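Local structure of malate dehydrogenase (Pyrococcus horikoshii, 1V9N) at residues Leu30-Glu35 against Val72-Lys77. The protein catalyses the NAD-dependent oxidation of (S)-malate to oxaloacetate, forming NADH. Numbering follows the deposited sequence.
Sequences LGVPEE and VNLHPK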
# COMPACT_ATOMS: atom_id res chain seq x y z
N LEU A 30 -35.12 -9.65 -10.53
CA LEU A 30 -34.88 -10.41 -9.31
C LEU A 30 -35.24 -9.63 -8.05
O LEU A 30 -35.02 -10.10 -6.93
CB LEU A 30 -33.41 -10.85 -9.25
CG LEU A 30 -32.99 -11.95 -10.22
CD1 LEU A 30 -31.47 -12.02 -10.32
CD2 LEU A 30 -33.56 -13.29 -9.74
N GLY A 31 -35.80 -8.44 -8.23
CA GLY A 31 -36.21 -7.65 -7.08
C GLY A 31 -35.26 -6.56 -6.61
O GLY A 31 -35.52 -5.90 -5.61
N VAL A 32 -34.15 -6.37 -7.32
CA VAL A 32 -33.18 -5.34 -6.94
C VAL A 32 -33.72 -3.98 -7.36
O VAL A 32 -34.08 -3.77 -8.52
CB VAL A 32 -31.82 -5.56 -7.64
CG1 VAL A 32 -30.85 -4.43 -7.25
CG2 VAL A 32 -31.23 -6.91 -7.24
N PRO A 33 -33.82 -3.03 -6.41
CA PRO A 33 -34.32 -1.69 -6.74
C PRO A 33 -33.55 -1.16 -7.94
O PRO A 33 -32.33 -1.33 -8.04
CB PRO A 33 -34.05 -0.89 -5.47
CG PRO A 33 -34.26 -1.94 -4.39
CD PRO A 33 -33.54 -3.14 -4.96
N GLU A 34 -34.27 -0.52 -8.86
CA GLU A 34 -33.67 -0.00 -10.09
C GLU A 34 -32.40 0.82 -9.91
O GLU A 34 -31.45 0.66 -10.67
CB GLU A 34 -34.70 0.82 -10.86
CG GLU A 34 -34.14 1.47 -12.12
CD GLU A 34 -35.22 2.07 -12.99
OE1 GLU A 34 -36.04 2.86 -12.46
OE2 GLU A 34 -35.25 1.77 -14.20
N GLU A 35 -32.38 1.71 -8.92
CA GLU A 35 -31.20 2.54 -8.72
C GLU A 35 -30.01 1.71 -8.25
O GLU A 35 -28.87 1.99 -8.62
CB GLU A 35 -31.50 3.66 -7.71
CG GLU A 35 -32.48 4.70 -8.24
CD GLU A 35 -32.12 5.20 -9.64
OE1 GLU A 35 -31.00 5.74 -9.81
OE2 GLU A 35 -32.95 5.06 -10.56
N VAL A 72 -27.55 -12.46 -0.62
CA VAL A 72 -27.46 -11.03 -0.89
C VAL A 72 -28.80 -10.41 -0.49
O VAL A 72 -29.85 -10.83 -0.98
CB VAL A 72 -27.20 -10.76 -2.39
CG1 VAL A 72 -27.27 -9.26 -2.67
CG2 VAL A 72 -25.84 -11.29 -2.79
N ASN A 73 -28.76 -9.43 0.40
CA ASN A 73 -29.97 -8.76 0.87
C ASN A 73 -30.44 -7.75 -0.19
O ASN A 73 -29.68 -6.89 -0.61
CB ASN A 73 -29.67 -8.02 2.18
CG ASN A 73 -30.93 -7.50 2.88
OD1 ASN A 73 -31.94 -7.22 2.24
ND2 ASN A 73 -30.85 -7.36 4.20
N LEU A 74 -31.70 -7.88 -0.62
CA LEU A 74 -32.26 -6.98 -1.63
C LEU A 74 -32.52 -5.57 -1.10
O LEU A 74 -32.41 -4.60 -1.84
CB LEU A 74 -33.56 -7.57 -2.19
CG LEU A 74 -33.43 -8.80 -3.09
CD1 LEU A 74 -34.81 -9.31 -3.48
CD2 LEU A 74 -32.64 -8.44 -4.33
N HIS A 75 -32.89 -5.48 0.17
CA HIS A 75 -33.17 -4.18 0.78
C HIS A 75 -32.37 -4.04 2.07
O HIS A 75 -32.92 -4.09 3.17
CB HIS A 75 -34.67 -4.05 1.05
CG HIS A 75 -35.51 -4.32 -0.15
ND1 HIS A 75 -35.76 -3.36 -1.12
CD2 HIS A 75 -36.22 -5.41 -0.52
CE1 HIS A 75 -36.58 -3.86 -2.02
NE2 HIS A 75 -36.88 -5.10 -1.68
N PRO A 76 -31.05 -3.86 1.93
CA PRO A 76 -30.18 -3.72 3.10
C PRO A 76 -30.40 -2.42 3.85
O PRO A 76 -30.58 -1.37 3.25
CB PRO A 76 -28.79 -3.79 2.50
CG PRO A 76 -28.97 -3.08 1.20
CD PRO A 76 -30.28 -3.67 0.69
N LYS A 77 -30.40 -2.52 5.17
CA LYS A 77 -30.53 -1.35 6.01
C LYS A 77 -29.09 -1.06 6.41
O LYS A 77 -28.62 -1.50 7.45
CB LYS A 77 -31.39 -1.64 7.24
CG LYS A 77 -32.84 -2.06 6.93
CD LYS A 77 -33.62 -1.00 6.16
CE LYS A 77 -33.34 -1.04 4.66
NZ LYS A 77 -34.05 0.03 3.91
O HOH W 1 -37.58 -6.47 -4.18
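Leu74 lies against the Schellman motif at Gly31, where helix 16-29 ends and the chain passes through Pro33, the N-cap of helix 34-49. Its own segment belongs to the loop from helix 60-69 to strand 79-84, so the contact joins a helix-helix corner to the way into the mixed sheet. The two methyls of Leu74 touch different partners. Leu74 CD1 sits 3.5 Å from Leu30 O. Leu74 CD2 meets Val32 CG2 at 3.6 Å, the two side chains crossing at about a right angle. Leu74 CG stands anti to its carbonyl carbon (chi1 -71°), and this turns the branched end toward the corner. Gly31 has a positive phi (98°), and a beta carbon there would press on both Leu74 CD1 and Leu30 O. Pro33 closes the other end of the contact: Pro33 CD lies 3.6 Å from Leu74 O, and Pro33 CG approaches His75 CE1 obliquely at 3.8 Å. One water links Gly31 O, to which it donates at 2.6 Å, with His75 NE2 at 2.9 Å. Asn73 OD1 accepts from His75 N at 2.9 Å in an Asx turn, which helps to hold the backbone at His75. Ile67 of helix 60-69 touches both Val32 and Leu74. Cut back to an alanine, Leu74 would lose both methyls, which would probably leave a gap beside Val32 CG2 and take away the packing on Leu30 O. No direct hydrogen bond crosses between the segments; van der Waals contacts, two of them with carbonyl oxygens, and a water bridge join them at this surface corner.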